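Local atomic coordinates of enoyl-CoA hydratase/carnithine racemase (Magnetospirillum magneticum, PDB entry 4NEK), a protein that probably acts as an enoyl-CoA isomerase of the crotonase-like family, shifting the double bond of fatty acyl-CoA thioesters between the delta(3) and delta(2) positions. Residues G121-M126 with G159-V164; G89-V94 with I200-K205; Q14-N19 with N49-L54. All coordinates share one frame; numbering follows the deposited sequence.

Interaction 1 of 3, residues G121-M126 with G159-V164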
loop_
_atom_site.group_PDB
_atom_site.type_symbol
_atom_site.label_atom_id
_atom_site.label_comp_id
_atom_site.label_asym_id
_atom_site.label_seq_id
_atom_site.Cartn_x
_atom_site.Cartn_y
_atom_site.Cartn_z
ATOM N N GLY C 121 13.655 -10.230 -8.505
ATOM C CA GLY C 121 14.895 -9.419 -8.389
ATOM C C GLY C 121 15.108 -8.266 -9.376
ATOM O O GLY C 121 16.195 -7.723 -9.475
ATOM N N THR C 122 14.085 -7.830 -10.091
ATOM C CA THR C 122 14.332 -6.838 -11.135
ATOM C C THR C 122 14.798 -5.493 -10.581
ATOM O O THR C 122 14.272 -4.985 -9.582
ATOM C CB THR C 122 13.087 -6.599 -11.965
ATOM O OG1 THR C 122 12.564 -7.859 -12.399
ATOM C CG2 THR C 122 13.377 -5.762 -13.152
ATOM N N ARG C 123 15.803 -4.938 -11.229
ATOM C CA ARG C 123 16.394 -3.663 -10.829
ATOM C C ARG C 123 16.220 -2.649 -11.975
ATOM O O ARG C 123 16.710 -2.867 -13.073
ATOM C CB ARG C 123 17.831 -3.891 -10.526
ATOM C CG ARG C 123 18.548 -2.757 -9.863
ATOM C CD ARG C 123 20.006 -3.151 -9.610
ATOM N NE ARG C 123 20.764 -1.952 -9.316
ATOM C CZ ARG C 123 21.409 -1.193 -10.205
ATOM N NH1 ARG C 123 21.424 -1.513 -11.483
ATOM N NH2 ARG C 123 22.042 -0.088 -9.801
ATOM N N PHE C 124 15.449 -1.602 -11.726
ATOM C CA PHE C 124 15.149 -0.611 -12.749
ATOM C C PHE C 124 16.064 0.574 -12.540
ATOM O O PHE C 124 16.355 0.940 -11.399
ATOM C CB PHE C 124 13.716 -0.135 -12.626
ATOM C CG PHE C 124 12.703 -1.227 -12.757
ATOM C CD1 PHE C 124 12.321 -1.950 -11.646
ATOM C CD2 PHE C 124 12.159 -1.548 -13.997
ATOM C CE1 PHE C 124 11.404 -2.985 -11.768
ATOM C CE2 PHE C 124 11.252 -2.561 -14.129
ATOM C CZ PHE C 124 10.862 -3.281 -13.013
ATOM N N HIS C 125 16.547 1.187 -13.620
ATOM C CA HIS C 125 17.489 2.303 -13.455
ATOM C C HIS C 125 17.530 3.161 -14.681
ATOM O O HIS C 125 17.618 2.647 -15.767
ATOM C CB HIS C 125 18.877 1.741 -13.170
ATOM C CG HIS C 125 19.813 2.716 -12.554
ATOM N ND1 HIS C 125 21.142 2.425 -12.340
ATOM C CD2 HIS C 125 19.629 3.986 -12.123
ATOM C CE1 HIS C 125 21.740 3.475 -11.810
ATOM N NE2 HIS C 125 20.840 4.431 -11.650
HETATM N N MSE C 126 17.445 4.470 -14.474
HETATM C CA MSE C 126 17.600 5.454 -15.533
HETATM C C MSE C 126 18.718 6.422 -15.190
HETATM O O MSE C 126 18.457 7.561 -14.841
HETATM C CB MSE C 126 16.288 6.190 -15.666
HETATM C CG MSE C 126 15.290 5.220 -16.282
HETATM SE SE MSE C 126 13.444 5.923 -16.088
HETATM C CE MSE C 126 12.396 4.274 -15.816
ATOM N N GLY C 159 18.918 10.110 -10.296
ATOM C CA GLY C 159 19.483 8.985 -11.029
ATOM C C GLY C 159 19.571 7.707 -10.200
ATOM O O GLY C 159 20.494 6.936 -10.351
ATOM N N GLU C 160 18.599 7.495 -9.340
ATOM C CA GLU C 160 18.614 6.367 -8.442
ATOM C C GLU C 160 17.841 5.165 -8.953
ATOM O O GLU C 160 16.755 5.301 -9.517
ATOM C CB GLU C 160 18.049 6.763 -7.098
ATOM C CG GLU C 160 19.038 7.583 -6.292
ATOM C CD GLU C 160 18.467 8.061 -4.955
ATOM O OE1 GLU C 160 17.253 7.802 -4.687
ATOM O OE2 GLU C 160 19.234 8.708 -4.194
ATOM N N PRO C 161 18.397 3.965 -8.755
ATOM C CA PRO C 161 17.717 2.768 -9.188
ATOM C C PRO C 161 16.554 2.483 -8.286
ATOM O O PRO C 161 16.508 2.990 -7.182
ATOM C CB PRO C 161 18.779 1.688 -9.040
ATOM C CG PRO C 161 19.704 2.175 -8.036
ATOM C CD PRO C 161 19.726 3.668 -8.219
ATOM N N PHE C 162 15.588 1.714 -8.763
ATOM C CA PHE C 162 14.438 1.376 -7.951
ATOM C C PHE C 162 14.006 -0.020 -8.299
ATOM O O PHE C 162 14.541 -0.605 -9.238
ATOM C CB PHE C 162 13.297 2.390 -8.144
ATOM C CG PHE C 162 12.788 2.494 -9.553
ATOM C CD1 PHE C 162 13.439 3.318 -10.485
ATOM C CD2 PHE C 162 11.689 1.771 -9.955
ATOM C CE1 PHE C 162 12.977 3.414 -11.803
ATOM C CE2 PHE C 162 11.226 1.846 -11.264
ATOM C CZ PHE C 162 11.870 2.676 -12.184
ATOM N N GLY C 163 13.062 -0.530 -7.493
ATOM C CA GLY C 163 12.696 -1.921 -7.478
ATOM C C GLY C 163 11.253 -2.113 -7.837
ATOM O O GLY C 163 10.556 -1.158 -8.200
ATOM N N VAL C 164 10.823 -3.362 -7.728
ATOM C CA VAL C 164 9.488 -3.762 -8.105
ATOM C C VAL C 164 8.402 -3.124 -7.245
ATOM O O VAL C 164 7.275 -2.937 -7.733
ATOM C CB VAL C 164 9.340 -5.297 -8.099
ATOM C CG1 VAL C 164 10.221 -5.908 -9.181
ATOM C CG2 VAL C 164 9.693 -5.900 -6.723
HETATM O O HOH W 1 13.353 -4.922 -7.083
HETATM O O HOH W 2 16.699 5.833 -12.184
#
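Phe-162 holds CG between its own backbone N and carbonyl carbon (chi1 60°), a torsion that turns its ring back under Phe-124 and sets one face against CB of that residue. His-125, with CG anti to its N (chi1 -161°), instead lays its imidazole alongside Pro-161 and reaches Gly-159. The contact illustrates how a single antiparallel bridge is accompanied by side-chain packing along both segments. The bridge joins Phe-124 and Phe-162 as a hydrogen-bonded pair: Phe-124 N donates to Phe-162 O at 2.8 Å, and Phe-162 N returns the bond to Phe-124 O. CB of Phe-124 lies 3.5 Å from the centroid of the Phe-162 ring, a close CH-pi contact, whereas the two rings are near parallel (12°) but slid apart with little overlap. At the edge of the Phe-162 ring, CE of selenomethionine Met-126 comes 4.0 Å from CZ, and CG1 of Val-164 meets the edge of the Phe-124 ring.

His-125 NE2 donates to Gly-159 O at 2.8 Å, with the oxygen in the imidazole plane although the nitrogen stands above the carbonyl plane. Pro-161 CB covers one face of the imidazole, 4.0 Å from its centroid, so bond and packing together limit rotation of the ring. The same proline lies over a face of the Arg-123 guanidinium. Beyond the bridge, one water links Thr-122 O to Val-164 N, and another joins Met-126 N to Glu-160 O.

Strand 123-125 also pairs in parallel with strand 101-103 in the small second sheet of the crotonase fold. Met-155 of helix 149-156 packs on Met-126 and Phe-162, Ser-107 of helix 105-108 touches Phe-124, and Glu-180 of a neighbouring subunit packs on Pro-161.

Interaction 2 of 3, residues G89-V94 with I200-K205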
loop_
_atom_site.group_PDB
_atom_site.type_symbol
_atom_site.label_atom_id
_atom_site.label_comp_id
_atom_site.label_asym_id
_atom_site.label_seq_id
_atom_site.Cartn_x
_atom_site.Cartn_y
_atom_site.Cartn_z
ATOM N N GLY C 89 5.124 3.475 -31.691
ATOM C CA GLY C 89 4.073 3.535 -32.705
ATOM C C GLY C 89 3.405 2.202 -33.048
ATOM O O GLY C 89 2.524 2.153 -33.913
ATOM N N ALA C 90 3.781 1.109 -32.388
ATOM C CA ALA C 90 3.194 -0.185 -32.743
ATOM C C ALA C 90 1.708 -0.212 -32.507
ATOM O O ALA C 90 1.244 0.109 -31.411
ATOM C CB ALA C 90 3.850 -1.305 -31.966
ATOM N N ARG C 91 0.960 -0.608 -33.528
ATOM C CA ARG C 91 -0.501 -0.664 -33.445
ATOM C C ARG C 91 -0.964 -1.888 -32.673
ATOM O O ARG C 91 -1.973 -1.863 -31.979
ATOM C CB ARG C 91 -1.100 -0.630 -34.849
ATOM C CG ARG C 91 -0.776 0.653 -35.629
ATOM C CD ARG C 91 -1.766 1.813 -35.389
ATOM N NE ARG C 91 -3.202 1.480 -35.553
ATOM C CZ ARG C 91 -4.225 2.347 -35.664
ATOM N NH1 ARG C 91 -5.462 1.874 -35.778
ATOM N NH2 ARG C 91 -4.043 3.669 -35.673
ATOM N N LYS C 92 -0.222 -2.965 -32.778
ATOM C CA LYS C 92 -0.567 -4.185 -32.066
ATOM C C LYS C 92 -0.029 -4.165 -30.637
ATOM O O LYS C 92 0.910 -3.470 -30.330
ATOM C CB LYS C 92 -0.036 -5.423 -32.805
ATOM C CG LYS C 92 -0.570 -5.545 -34.218
ATOM C CD LYS C 92 -0.016 -6.759 -35.000
ATOM C CE LYS C 92 -0.518 -6.727 -36.438
ATOM N NZ LYS C 92 -0.019 -7.848 -37.248
ATOM N N PRO C 93 -0.636 -4.942 -29.776
ATOM C CA PRO C 93 -0.245 -4.968 -28.383
ATOM C C PRO C 93 1.112 -5.562 -28.164
ATOM O O PRO C 93 1.548 -6.416 -28.932
ATOM C CB PRO C 93 -1.278 -5.894 -27.719
ATOM C CG PRO C 93 -2.406 -6.001 -28.683
ATOM C CD PRO C 93 -1.818 -5.785 -30.045
ATOM N N VAL C 94 1.737 -5.125 -27.077
ATOM C CA VAL C 94 3.103 -5.491 -26.752
ATOM C C VAL C 94 3.168 -5.851 -25.268
ATOM O O VAL C 94 2.778 -5.082 -24.421
ATOM C CB VAL C 94 4.033 -4.308 -27.010
ATOM C CG1 VAL C 94 5.458 -4.652 -26.655
ATOM C CG2 VAL C 94 3.939 -3.842 -28.462
ATOM N N ILE C 200 -10.694 -4.799 -33.327
ATOM C CA ILE C 200 -11.208 -4.010 -32.223
ATOM C C ILE C 200 -10.140 -3.674 -31.201
ATOM O O ILE C 200 -10.014 -2.530 -30.756
ATOM C CB ILE C 200 -12.298 -4.771 -31.445
ATOM C CG1 ILE C 200 -13.402 -5.302 -32.391
ATOM C CG2 ILE C 200 -12.895 -3.875 -30.374
ATOM C CD1 ILE C 200 -14.078 -4.240 -33.240
ATOM N N LEU C 201 -9.342 -4.664 -30.852
ATOM C CA LEU C 201 -8.304 -4.472 -29.873
ATOM C C LEU C 201 -7.364 -3.363 -30.263
ATOM O O LEU C 201 -6.963 -2.528 -29.440
ATOM C CB LEU C 201 -7.504 -5.733 -29.708
ATOM C CG LEU C 201 -6.591 -5.768 -28.489
ATOM C CD1 LEU C 201 -7.317 -5.464 -27.197
ATOM C CD2 LEU C 201 -5.957 -7.144 -28.355
ATOM N N VAL C 202 -7.006 -3.344 -31.524
ATOM C CA VAL C 202 -6.156 -2.313 -32.061
ATOM C C VAL C 202 -6.774 -0.920 -31.922
ATOM O O VAL C 202 -6.068 0.055 -31.641
ATOM C CB VAL C 202 -5.833 -2.669 -33.548
ATOM C CG1 VAL C 202 -5.422 -1.466 -34.368
ATOM C CG2 VAL C 202 -4.741 -3.730 -33.593
ATOM N N GLN C 203 -8.075 -0.819 -32.121
ATOM C CA GLN C 203 -8.752 0.464 -31.993
ATOM C C GLN C 203 -8.764 0.917 -30.552
ATOM O O GLN C 203 -8.622 2.101 -30.244
ATOM C CB GLN C 203 -10.192 0.332 -32.447
ATOM C CG GLN C 203 -10.379 0.090 -33.930
ATOM C CD GLN C 203 -9.837 1.249 -34.735
ATOM O OE1 GLN C 203 -10.156 2.410 -34.473
ATOM N NE2 GLN C 203 -8.977 0.943 -35.699
ATOM N N ILE C 204 -8.939 -0.032 -29.647
ATOM C CA ILE C 204 -8.917 0.289 -28.237
ATOM C C ILE C 204 -7.568 0.830 -27.855
ATOM O O ILE C 204 -7.462 1.848 -27.152
ATOM C CB ILE C 204 -9.276 -0.929 -27.405
ATOM C CG1 ILE C 204 -10.785 -1.210 -27.591
ATOM C CG2 ILE C 204 -9.014 -0.686 -25.926
ATOM C CD1 ILE C 204 -11.271 -2.455 -26.872
ATOM N N LYS C 205 -6.516 0.158 -28.307
ATOM C CA LYS C 205 -5.167 0.602 -27.958
ATOM C C LYS C 205 -4.923 1.985 -28.521
ATOM O O LYS C 205 -4.382 2.846 -27.826
ATOM C CB LYS C 205 -4.116 -0.378 -28.455
ATOM C CG LYS C 205 -2.716 0.114 -28.229
ATOM C CD LYS C 205 -1.694 -0.968 -28.477
ATOM C CE LYS C 205 -0.346 -0.286 -28.533
ATOM N NZ LYS C 205 0.764 -1.261 -28.576
HETATM O O HOH W 3 -3.257 0.327 -31.755
#
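The CA atoms of Lys-92 and Val-202, 5.9 Å apart, are the nearest such pair, where the irregular run 89-94 passes the side of helix 198-208 before entering strand 94-98. The helix offers Leu-201, Val-202 and Lys-205, a set spaced so as to share one surface.

Lys-205 carries the polar part. Its side chain is extended throughout, starting with CG anti to the backbone N (chi1 174°), and places NZ among main-chain oxygens. NZ donates to Lys-92 O at 2.8 Å, approaching from above the carbonyl plane (49° out of it), and makes a weaker bond to Ala-90 O at 3.2 Å. NZ also forms a salt bridge with Asp-114 OD2, and that carboxylate oxygen also accepts from Val-94 N. A buried ammonium is thus met by two carbonyls and a carboxylate, which would probably keep it charged. On the way there its methylene CD passes 3.6 Å from Arg-91 O.

Two packing contacts accompany the lysine. One is apolar, Pro-93 CG resting on Leu-201 CD2 at 3.7 Å; elsewhere along the loop Arg-91 bends at chi2 and chi3 so that its guanidinium edge meets a methyl of Val-202, with NH1 3.6 Å from CG1. Gln-203 NE2 also lies at that edge, but its amide is turned 55° from the guanidinium plane and the two nitrogens merely pack. A water gives hydrogen bonds to Arg-91 O and Val-202 O, joining loop and helix again.

Met-157 of a neighbouring subunit packs on both Pro-93 and Leu-201. The general lesson is of a lysine tying loop carbonyls to a helix; here it fastens a helix of the C-terminal part to the entrance of a central strand in the crotonase fold.

Interaction 3 of 3, residues Q14-N19 with N49-L54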
loop_
_atom_site.group_PDB
_atom_site.type_symbol
_atom_site.label_atom_id
_atom_site.label_comp_id
_atom_site.label_asym_id
_atom_site.label_seq_id
_atom_site.Cartn_x
_atom_site.Cartn_y
_atom_site.Cartn_z
ATOM N N GLN C 14 4.098 -12.948 -31.655
ATOM C CA GLN C 14 5.472 -12.858 -32.106
ATOM C C GLN C 14 6.423 -12.635 -30.951
ATOM O O GLN C 14 6.403 -11.595 -30.329
ATOM C CB GLN C 14 5.672 -11.747 -33.081
ATOM C CG GLN C 14 7.084 -11.837 -33.618
ATOM C CD GLN C 14 7.286 -11.052 -34.890
ATOM O OE1 GLN C 14 6.437 -11.040 -35.769
ATOM N NE2 GLN C 14 8.418 -10.373 -34.987
ATOM N N VAL C 15 7.242 -13.634 -30.674
ATOM C CA VAL C 15 8.163 -13.604 -29.594
ATOM C C VAL C 15 9.448 -13.009 -30.093
ATOM O O VAL C 15 9.947 -13.394 -31.146
ATOM C CB VAL C 15 8.457 -15.010 -29.124
ATOM C CG1 VAL C 15 9.460 -14.987 -27.981
ATOM C CG2 VAL C 15 7.184 -15.676 -28.663
ATOM N N VAL C 16 9.951 -12.028 -29.372
ATOM C CA VAL C 16 11.147 -11.286 -29.753
ATOM C C VAL C 16 12.056 -11.290 -28.535
ATOM O O VAL C 16 11.699 -10.727 -27.526
ATOM C CB VAL C 16 10.777 -9.843 -30.105
ATOM C CG1 VAL C 16 12.013 -9.058 -30.450
ATOM C CG2 VAL C 16 9.796 -9.805 -31.276
ATOM N N ARG C 17 13.170 -11.985 -28.620
ATOM C CA ARG C 17 13.995 -12.224 -27.469
ATOM C C ARG C 17 15.395 -11.640 -27.669
ATOM O O ARG C 17 16.026 -11.884 -28.682
ATOM C CB ARG C 17 14.133 -13.713 -27.206
ATOM C CG ARG C 17 14.952 -13.941 -25.950
ATOM C CD ARG C 17 15.315 -15.391 -25.745
ATOM N NE ARG C 17 14.185 -16.271 -25.520
ATOM C CZ ARG C 17 13.573 -16.456 -24.341
ATOM N NH1 ARG C 17 13.973 -15.840 -23.226
ATOM N NH2 ARG C 17 12.537 -17.252 -24.268
HETATM N N MSE C 18 15.866 -10.849 -26.708
HETATM C CA MSE C 18 17.219 -10.333 -26.746
HETATM C C MSE C 18 18.100 -11.415 -26.226
HETATM O O MSE C 18 17.804 -12.043 -25.215
HETATM C CB MSE C 18 17.349 -9.086 -25.920
HETATM C CG MSE C 18 16.484 -7.986 -26.544
HETATM SE SE MSE C 18 16.439 -6.385 -25.352
HETATM C CE MSE C 18 15.094 -7.024 -24.018
ATOM N N ASN C 19 19.209 -11.621 -26.924
ATOM C CA ASN C 19 20.038 -12.783 -26.710
ATOM C C ASN C 19 21.536 -12.491 -26.774
ATOM O O ASN C 19 22.237 -12.979 -27.624
ATOM C CB ASN C 19 19.675 -13.821 -27.745
ATOM C CG ASN C 19 20.334 -15.167 -27.473
ATOM O OD1 ASN C 19 20.441 -15.600 -26.336
ATOM N ND2 ASN C 19 20.763 -15.823 -28.515
ATOM N N ASN C 49 -0.897 -11.247 -33.901
ATOM C CA ASN C 49 -1.808 -10.395 -33.189
ATOM C C ASN C 49 -1.174 -9.615 -32.061
ATOM O O ASN C 49 -1.665 -8.539 -31.734
ATOM C CB ASN C 49 -2.911 -11.233 -32.581
ATOM C CG ASN C 49 -3.860 -11.786 -33.625
ATOM O OD1 ASN C 49 -3.748 -11.503 -34.813
ATOM N ND2 ASN C 49 -4.832 -12.517 -33.171
ATOM N N VAL C 50 -0.091 -10.143 -31.489
ATOM C CA VAL C 50 0.501 -9.574 -30.303
ATOM C C VAL C 50 1.997 -9.817 -30.338
ATOM O O VAL C 50 2.419 -10.866 -30.792
ATOM C CB VAL C 50 -0.080 -10.281 -29.069
ATOM C CG1 VAL C 50 0.543 -9.781 -27.782
ATOM C CG2 VAL C 50 -1.565 -10.054 -29.011
ATOM N N PHE C 51 2.773 -8.896 -29.765
ATOM C CA PHE C 51 4.205 -9.104 -29.508
ATOM C C PHE C 51 4.481 -9.465 -28.074
ATOM O O PHE C 51 3.852 -8.954 -27.164
ATOM C CB PHE C 51 4.980 -7.832 -29.762
ATOM C CG PHE C 51 4.977 -7.384 -31.202
ATOM C CD1 PHE C 51 5.938 -7.838 -32.060
ATOM C CD2 PHE C 51 4.052 -6.460 -31.657
ATOM C CE1 PHE C 51 5.950 -7.420 -33.383
ATOM C CE2 PHE C 51 4.064 -6.028 -32.963
ATOM C CZ PHE C 51 4.993 -6.522 -33.841
ATOM N N LEU C 52 5.487 -10.293 -27.894
ATOM C CA LEU C 52 5.995 -10.580 -26.574
ATOM C C LEU C 52 7.519 -10.403 -26.552
ATOM O O LEU C 52 8.231 -11.111 -27.224
ATOM C CB LEU C 52 5.652 -11.998 -26.197
ATOM C CG LEU C 52 6.342 -12.530 -24.946
ATOM C CD1 LEU C 52 5.932 -11.703 -23.751
ATOM C CD2 LEU C 52 5.944 -13.958 -24.690
ATOM N N ILE C 53 7.998 -9.451 -25.763
ATOM C CA ILE C 53 9.412 -9.153 -25.688
ATOM C C ILE C 53 10.025 -9.726 -24.456
ATOM O O ILE C 53 9.555 -9.462 -23.368
ATOM C CB ILE C 53 9.657 -7.666 -25.565
ATOM C CG1 ILE C 53 8.963 -6.928 -26.673
ATOM C CG2 ILE C 53 11.135 -7.334 -25.654
ATOM C CD1 ILE C 53 8.879 -5.466 -26.319
ATOM N N LEU C 54 11.114 -10.450 -24.653
ATOM C CA LEU C 54 11.792 -11.188 -23.590
ATOM C C LEU C 54 13.281 -10.898 -23.590
ATOM O O LEU C 54 13.838 -10.460 -24.593
ATOM C CB LEU C 54 11.671 -12.695 -23.828
ATOM C CG LEU C 54 10.237 -13.192 -23.949
ATOM C CD1 LEU C 54 10.187 -14.690 -24.252
ATOM C CD2 LEU C 54 9.478 -12.908 -22.680
#
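Leu-54 packs its CD1 against Val-15 CG1 at 3.8 Å, on the face of the sheet that also holds Leu-52 and Arg-17. On the other face Phe-51 lies beside Gln-14, with CD1 4.0 Å from Gln-14 CB, while Val-16 CG2 stands further off at the edge of the ring. CE of selenomethionine Met-18 reaches back toward Ile-53 CG2, at 4.3 Å.

Between these faces the backbones run parallel, 18° apart, and show the pattern general to parallel strands: Gln-14, Val-16 and Met-18 make the backbone hydrogen bonds to 50-54. Gln-14 N donates to Val-50 O, Val-16 N to Leu-52 O and Met-18 N to Leu-54 O, while Gln-14 O and Val-16 O receive Leu-52 N and Leu-54 N.

At the polar edge Arg-17 folds at chi3 (-64°) and lays a guanidinium face over Leu-54, NH2 3.5 Å from CD1. Its NH1 forms a salt bridge with Glu-183 and a hydrogen bond to Gly-55 O. With an alanine here, the Glu-183 carboxylate and Gly-55 O would probably be left without their NH1 partner, and Leu-54 CD1 without the guanidinium face lying over it.

The strands belong to a beta-alpha-beta unit whose helix 29-44 covers the Val-16 and Phe-51 side, Phe-39 stacking on Phe-51. Strand 5-10 flanks 13-18 antiparallel, and strand 94-98 lies beyond 50-54.

From the N terminus, interaction 3 comes first: residues 49-54 return beside 14-19 after helix 29-44, closing a beta-alpha-beta crossover. The chain then reaches 89-94, which opens the long loop that interaction 2 closes at 200-205. Within that loop, and after interaction 3 is complete, interaction 1 joins 121-126 to 159-164. Interactions 2 and 3 touch: Pro-93 O lies 2.9 Å from Phe-51 N, a probable hydrogen bond, and Val-94 packs on Ile-53. Interaction 1 stands apart, its centre about 28 Å from that of interaction 2, across the middle of the chain. Together they tie the main sheet, the small second sheet and helix 198-208 into one fold.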